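Local coordinates for protein GCN5-related N-acetyltransferase (Sphaerobacter thermophilus, PDB 3TT2) that probably transfers acyl groups, most likely acetyl from acetyl-CoA, to an amine substrate that is not yet known, at residues D76-R81 / S86-V91; W103-G108 / E143-R148. One frame throughout, in Å; residues are numbered along the deposited sequence.

How the interactions relate
From the N terminus, the chain first closes interaction 1. Strand 71-80 turns back tightly into strand 84-91, so residues 76-81 and 86-91 pair as a hairpin. The chain then passes through residues 92-99 into helix 100-115, the source of residues 103-108. A further 34 residues, including strand 125-132 and most of helix 136-144, pass before residues 143-148 close interaction 2. The two contacts therefore follow in series, neither nested nor crossed. They touch in space: Val77 CG1 lies 3.7 Å from Trp107 CZ3, and Leu104 packs on the backbone at Gly89 and Tyr90. Helix 100-115 thus links the hairpin to the end of helix 136-144.

Interaction 1 (D76-R81 / S86-V91)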
loop_
_atom_site.group_PDB
_atom_site.type_symbol
_atom_site.label_atom_id
_atom_site.label_comp_id
_atom_site.label_asym_id
_atom_site.label_seq_id
_atom_site.Cartn_x
_atom_site.Cartn_y
_atom_site.Cartn_z
ATOM N N ASP A 76 13.681 -0.744 -3.462
ATOM C CA ASP A 76 12.964 -1.068 -4.699
ATOM C C ASP A 76 11.979 0.063 -5.059
ATOM O O ASP A 76 11.644 0.869 -4.200
ATOM C CB ASP A 76 12.271 -2.440 -4.610
ATOM C CG ASP A 76 11.144 -2.496 -3.555
ATOM O OD1 ASP A 76 10.601 -1.446 -3.142
ATOM O OD2 ASP A 76 10.779 -3.626 -3.150
ATOM N N VAL A 77 11.527 0.134 -6.310
ATOM C CA VAL A 77 10.679 1.250 -6.739
ATOM C C VAL A 77 9.366 0.792 -7.326
ATOM O O VAL A 77 9.314 -0.210 -8.039
ATOM C CB VAL A 77 11.360 2.150 -7.806
ATOM C CG1 VAL A 77 12.572 2.877 -7.239
ATOM C CG2 VAL A 77 11.747 1.344 -9.026
ATOM N N LEU A 78 8.305 1.529 -7.018
ATOM C CA LEU A 78 7.064 1.435 -7.783
ATOM C C LEU A 78 6.940 2.628 -8.734
ATOM O O LEU A 78 7.191 3.763 -8.346
ATOM C CB LEU A 78 5.857 1.357 -6.862
ATOM C CG LEU A 78 5.636 -0.063 -6.367
ATOM C CD1 LEU A 78 4.608 -0.120 -5.244
ATOM C CD2 LEU A 78 5.196 -0.899 -7.543
ATOM N N ASN A 79 6.577 2.362 -9.986
ATOM C CA ASN A 79 6.542 3.397 -11.013
ATOM C C ASN A 79 5.148 3.581 -11.581
ATOM O O ASN A 79 4.571 2.640 -12.111
ATOM C CB ASN A 79 7.515 3.036 -12.132
ATOM C CG ASN A 79 7.243 3.793 -13.410
ATOM O OD1 ASN A 79 6.886 4.962 -13.379
ATOM N ND2 ASN A 79 7.412 3.127 -14.548
ATOM N N ARG A 80 4.597 4.786 -11.465
ATOM C CA ARG A 80 3.306 5.086 -12.090
ATOM C C ARG A 80 3.473 6.042 -13.266
ATOM O O ARG A 80 3.746 7.221 -13.066
ATOM C CB ARG A 80 2.356 5.712 -11.054
ATOM C CG ARG A 80 1.032 6.223 -11.626
ATOM C CD ARG A 80 0.172 6.944 -10.577
ATOM N NE ARG A 80 -0.109 6.104 -9.415
ATOM C CZ ARG A 80 -0.644 6.545 -8.276
ATOM N NH1 ARG A 80 -0.860 5.697 -7.268
ATOM N NH2 ARG A 80 -0.960 7.831 -8.141
ATOM N N ARG A 81 3.340 5.514 -14.486
ATOM C CA ARG A 81 3.304 6.291 -15.744
ATOM C C ARG A 81 4.521 7.195 -15.901
ATOM O O ARG A 81 4.489 8.150 -16.666
ATOM C CB ARG A 81 2.054 7.184 -15.821
ATOM C CG ARG A 81 0.722 6.487 -16.043
ATOM C CD ARG A 81 -0.245 6.900 -14.946
ATOM N NE ARG A 81 -1.597 7.172 -15.438
ATOM C CZ ARG A 81 -2.492 7.906 -14.779
ATOM N NH1 ARG A 81 -2.171 8.452 -13.612
ATOM N NH2 ARG A 81 -3.703 8.104 -15.285
ATOM N N SER A 86 7.470 5.870 -6.479
ATOM C CA SER A 86 7.507 5.507 -5.077
ATOM C C SER A 86 8.769 4.698 -4.816
ATOM O O SER A 86 9.143 3.834 -5.611
ATOM C CB SER A 86 6.278 4.686 -4.712
ATOM O OG SER A 86 5.119 5.490 -4.675
ATOM N N VAL A 87 9.427 4.981 -3.700
ATOM C CA VAL A 87 10.710 4.365 -3.394
ATOM C C VAL A 87 10.645 3.725 -2.016
ATOM O O VAL A 87 10.203 4.370 -1.065
ATOM C CB VAL A 87 11.847 5.410 -3.442
ATOM C CG1 VAL A 87 13.164 4.794 -3.014
ATOM C CG2 VAL A 87 11.972 5.995 -4.812
ATOM N N TYR A 88 11.018 2.449 -1.899
ATOM C CA TYR A 88 11.042 1.828 -0.573
ATOM C C TYR A 88 12.452 1.454 -0.180
ATOM O O TYR A 88 12.997 0.475 -0.691
ATOM C CB TYR A 88 10.118 0.601 -0.572
ATOM C CG TYR A 88 8.718 0.953 -1.038
ATOM C CD1 TYR A 88 7.743 1.339 -0.130
ATOM C CD2 TYR A 88 8.388 0.951 -2.394
ATOM C CE1 TYR A 88 6.477 1.683 -0.549
ATOM C CE2 TYR A 88 7.118 1.299 -2.828
ATOM C CZ TYR A 88 6.172 1.664 -1.899
ATOM O OH TYR A 88 4.911 2.010 -2.311
ATOM N N GLY A 89 13.045 2.234 0.723
ATOM C CA GLY A 89 14.422 1.992 1.125
ATOM C C GLY A 89 14.551 1.408 2.512
ATOM O O GLY A 89 13.600 1.464 3.303
ATOM N N TYR A 90 15.733 0.864 2.817
ATOM C CA TYR A 90 16.083 0.403 4.168
ATOM C C TYR A 90 17.575 0.511 4.322
ATOM O O TYR A 90 18.309 0.162 3.403
ATOM C CB TYR A 90 15.687 -1.060 4.376
ATOM C CG TYR A 90 14.257 -1.343 4.004
ATOM C CD1 TYR A 90 13.261 -1.368 4.965
ATOM C CD2 TYR A 90 13.896 -1.567 2.676
ATOM C CE1 TYR A 90 11.950 -1.614 4.614
ATOM C CE2 TYR A 90 12.597 -1.799 2.324
ATOM C CZ TYR A 90 11.632 -1.827 3.292
ATOM O OH TYR A 90 10.343 -2.065 2.907
ATOM N N VAL A 91 18.035 0.935 5.490
ATOM C CA VAL A 91 19.465 0.896 5.787
ATOM C C VAL A 91 19.656 0.264 7.147
ATOM O O VAL A 91 19.043 0.678 8.128
ATOM C CB VAL A 91 20.147 2.288 5.733
ATOM C CG1 VAL A 91 19.417 3.265 6.588
ATOM C CG2 VAL A 91 21.596 2.203 6.198
#
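Residues 76-81 and 86-91 form part of an antiparallel beta hairpin in the N-terminal GNAT domain. The axes of segments 76-80 and 86-91 come within 4.7 Å of each other. Asp76-Tyr88 and Leu78-Ser86 are hydrogen-bonded pairs, and Val77-Val87 between them is a non-hydrogen-bonded pair. Each hydrogen-bonded pair is joined both ways. Tyr88 N donates to Asp76 O over 2.9 Å, almost straight at 176° about the hydrogen. In the other direction Asp76 N reaches Tyr88 O at 3.1 Å. Leu78 N to Ser86 O and Ser86 N to Leu78 O both measure 2.8 Å.

Asp76, Leu78, Ser86 and Tyr88 project from one face. The Tyr88 ring leans over the neighbouring strand, its CG anti to its own carbonyl carbon (chi1 -54°). One methyl of Leu78, CD1, meets the phenol end obliquely, 3.8 Å from Tyr88 CE2. The Asp76 carboxylate stands steeply to the ring, the planes 79° apart, with OD1 near Tyr88 CB and CD2. Its other oxygen, OD2, is hydrogen-bonded to Tyr74 OH. Ser86 OG is hydrogen-bonded to Gln128 NE2.

On the other face Val77 and Val87 lie side by side and point the same way. Their methyls meet with Val77 CG1 4.0 Å from Val87 CG2. Helix 100-115 covers this face, where Val77 packs on Trp107 and Trp111. Val77 is bonded through its backbone to Glu60, just before strand 61-65, and Val87 to Gln128 of strand 125-132.

Interaction 2 (W103-G108 / E143-R148); sequences WLVQWG and EQHGYR. With SO4 (sulfate ion), chain K.
Val105 of helix 100-115 packs against a Schellman motif that ends helix 136-144 in the GNAT fold. Helix 100-115 follows the loop that binds the pyrophosphate of acetyl-CoA in GNAT relatives. The motif turns the chain from helix 136-144 into strand 148-159. Gly146 leaves the helix with a positive phi of 92°, and its N makes a weak bond back to Glu143 O.

The contact is small and apolar: one valine methyl touches two rings. Val105 CG1 is 3.9 Å from His145 CD2 and 3.9 Å from Tyr147 CE1. It meets both rings obliquely. Placing CG1 opposite the backbone N of Val105 (chi1 167°) aims this methyl at the turn. The tyrosine comes from the opposite direction, and its phenol end reaches the methyl. Val105 CG2 also comes within 4.2 Å of His145 CD2.

Thr102 OG1 and Glu109 OE2, before and after Val105 on the same helix, are hydrogen-bonded to His145 NE2 and Tyr147 OH, respectively. Leu141 and Met142 also touch Val105, and His129 meets Tyr147 edge-to-face.

A sulfate, probably from the crystallisation liquor, sits beside the turn. The extended Gln144 side chain donates from NE2 to sulfate O2 at 2.7 Å, with 148° at the hydrogen.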
loop_
_atom_site.group_PDB
_atom_site.type_symbol
_atom_site.label_atom_id
_atom_site.label_comp_id
_atom_site.label_asym_id
_atom_site.label_seq_id
_atom_site.Cartn_x
_atom_site.Cartn_y
_atom_site.Cartn_z
ATOM N N TRP A 103 22.515 7.893 -0.227
ATOM C CA TRP A 103 22.814 7.243 -1.482
ATOM C C TRP A 103 21.562 6.627 -2.111
ATOM O O TRP A 103 21.263 6.892 -3.275
ATOM C CB TRP A 103 23.886 6.190 -1.268
ATOM C CG TRP A 103 24.502 5.732 -2.522
ATOM C CD1 TRP A 103 25.631 6.228 -3.109
ATOM C CD2 TRP A 103 24.031 4.683 -3.374
ATOM N NE1 TRP A 103 25.893 5.548 -4.275
ATOM C CE2 TRP A 103 24.926 4.591 -4.458
ATOM C CE3 TRP A 103 22.945 3.806 -3.320
ATOM C CZ2 TRP A 103 24.768 3.653 -5.480
ATOM C CZ3 TRP A 103 22.792 2.877 -4.328
ATOM C CH2 TRP A 103 23.699 2.807 -5.396
ATOM N N LEU A 104 20.829 5.824 -1.344
ATOM C CA LEU A 104 19.576 5.230 -1.825
ATOM C C LEU A 104 18.612 6.281 -2.345
ATOM O O LEU A 104 17.940 6.084 -3.360
ATOM C CB LEU A 104 18.862 4.474 -0.710
ATOM C CG LEU A 104 19.539 3.238 -0.143
ATOM C CD1 LEU A 104 18.603 2.559 0.829
ATOM C CD2 LEU A 104 19.923 2.310 -1.275
ATOM N N VAL A 105 18.534 7.392 -1.626
ATOM C CA VAL A 105 17.620 8.450 -1.992
ATOM C C VAL A 105 17.919 8.940 -3.398
ATOM O O VAL A 105 17.028 8.956 -4.248
ATOM C CB VAL A 105 17.680 9.601 -0.995
ATOM C CG1 VAL A 105 16.967 10.824 -1.550
ATOM C CG2 VAL A 105 17.069 9.168 0.321
ATOM N N GLN A 106 19.175 9.307 -3.650
ATOM C CA GLN A 106 19.563 9.812 -4.965
ATOM C C GLN A 106 19.437 8.726 -6.037
ATOM O O GLN A 106 19.049 9.016 -7.156
ATOM C CB GLN A 106 20.960 10.453 -4.938
ATOM C CG GLN A 106 21.467 10.928 -6.314
ATOM C CD GLN A 106 21.484 12.455 -6.502
ATOM O OE1 GLN A 106 20.677 13.181 -5.918
ATOM N NE2 GLN A 106 22.416 12.938 -7.328
ATOM N N TRP A 107 19.730 7.477 -5.685
ATOM C CA TRP A 107 19.520 6.349 -6.594
ATOM C C TRP A 107 18.111 6.340 -7.184
ATOM O O TRP A 107 17.914 6.143 -8.386
ATOM C CB TRP A 107 19.753 5.017 -5.866
ATOM C CG TRP A 107 19.438 3.815 -6.722
ATOM C CD1 TRP A 107 20.241 3.264 -7.671
ATOM C CD2 TRP A 107 18.231 3.032 -6.716
ATOM N NE1 TRP A 107 19.618 2.181 -8.252
ATOM C CE2 TRP A 107 18.384 2.017 -7.687
ATOM C CE3 TRP A 107 17.042 3.085 -5.976
ATOM C CZ2 TRP A 107 17.398 1.069 -7.946
ATOM C CZ3 TRP A 107 16.054 2.135 -6.230
ATOM C CH2 TRP A 107 16.239 1.144 -7.213
ATOM N N GLY A 108 17.131 6.542 -6.316
ATOM C CA GLY A 108 15.749 6.574 -6.734
ATOM C C GLY A 108 15.443 7.805 -7.554
ATOM O O GLY A 108 14.691 7.739 -8.521
ATOM N N GLU A 143 13.729 15.749 4.907
ATOM C CA GLU A 143 13.744 17.205 4.942
ATOM C C GLU A 143 15.074 17.748 4.430
ATOM O O GLU A 143 15.130 18.760 3.734
ATOM C CB GLU A 143 13.490 17.703 6.358
ATOM C CG GLU A 143 13.411 19.206 6.444
ATOM C CD GLU A 143 13.108 19.693 7.838
ATOM O OE1 GLU A 143 12.913 18.846 8.737
ATOM O OE2 GLU A 143 13.067 20.927 8.032
ATOM N N GLN A 144 16.143 17.060 4.788
ATOM C CA GLN A 144 17.464 17.379 4.282
ATOM C C GLN A 144 17.485 17.284 2.752
ATOM O O GLN A 144 18.171 18.052 2.084
ATOM C CB GLN A 144 18.480 16.414 4.898
ATOM C CG GLN A 144 19.924 16.661 4.546
ATOM C CD GLN A 144 20.828 15.557 5.063
ATOM O OE1 GLN A 144 20.434 14.776 5.930
ATOM N NE2 GLN A 144 22.042 15.479 4.525
ATOM N N HIS A 145 16.740 16.331 2.203
ATOM C CA HIS A 145 16.741 16.096 0.762
ATOM C C HIS A 145 15.628 16.752 -0.005
ATOM O O HIS A 145 15.479 16.515 -1.195
ATOM C CB HIS A 145 16.824 14.619 0.429
ATOM C CG HIS A 145 18.178 14.043 0.691
ATOM N ND1 HIS A 145 19.329 14.658 0.266
ATOM C CD2 HIS A 145 18.562 12.931 1.362
ATOM C CE1 HIS A 145 20.376 13.942 0.651
ATOM N NE2 HIS A 145 19.937 12.893 1.314
ATOM N N GLY A 146 14.828 17.549 0.688
ATOM C CA GLY A 146 13.837 18.373 0.031
ATOM C C GLY A 146 12.489 17.699 -0.089
ATOM O O GLY A 146 11.572 18.236 -0.712
ATOM N N TYR A 147 12.364 16.522 0.514
ATOM C CA TYR A 147 11.103 15.797 0.522
ATOM C C TYR A 147 10.215 16.324 1.635
ATOM O O TYR A 147 10.641 16.441 2.778
ATOM C CB TYR A 147 11.345 14.311 0.728
ATOM C CG TYR A 147 11.994 13.614 -0.445
ATOM C CD1 TYR A 147 13.332 13.826 -0.765
ATOM C CD2 TYR A 147 11.270 12.725 -1.219
ATOM C CE1 TYR A 147 13.913 13.180 -1.837
ATOM C CE2 TYR A 147 11.845 12.079 -2.283
ATOM C CZ TYR A 147 13.157 12.309 -2.590
ATOM O OH TYR A 147 13.700 11.643 -3.652
ATOM N N ARG A 148 8.966 16.607 1.313
ATOM C CA ARG A 148 8.105 17.283 2.252
ATOM C C ARG A 148 6.834 16.475 2.534
ATOM O O ARG A 148 6.303 15.794 1.641
ATOM C CB ARG A 148 7.729 18.644 1.661
ATOM C CG ARG A 148 8.736 19.835 1.904
ATOM C CD ARG A 148 8.273 21.106 0.887
ATOM N NE ARG A 148 9.368 22.125 0.844
ATOM C CZ ARG A 148 9.198 23.354 0.312
ATOM N NH1 ARG A 148 7.965 23.698 -0.250
ATOM N NH2 ARG A 148 10.222 24.311 0.348
HETATM S S SO4 K . 22.869 18.054 1.970
HETATM O O1 SO4 K . 22.150 19.247 1.542
HETATM O O2 SO4 K . 22.616 17.811 3.385
HETATM O O3 SO4 K . 22.420 16.910 1.185
HETATM O O4 SO4 K . 24.300 18.249 1.775
#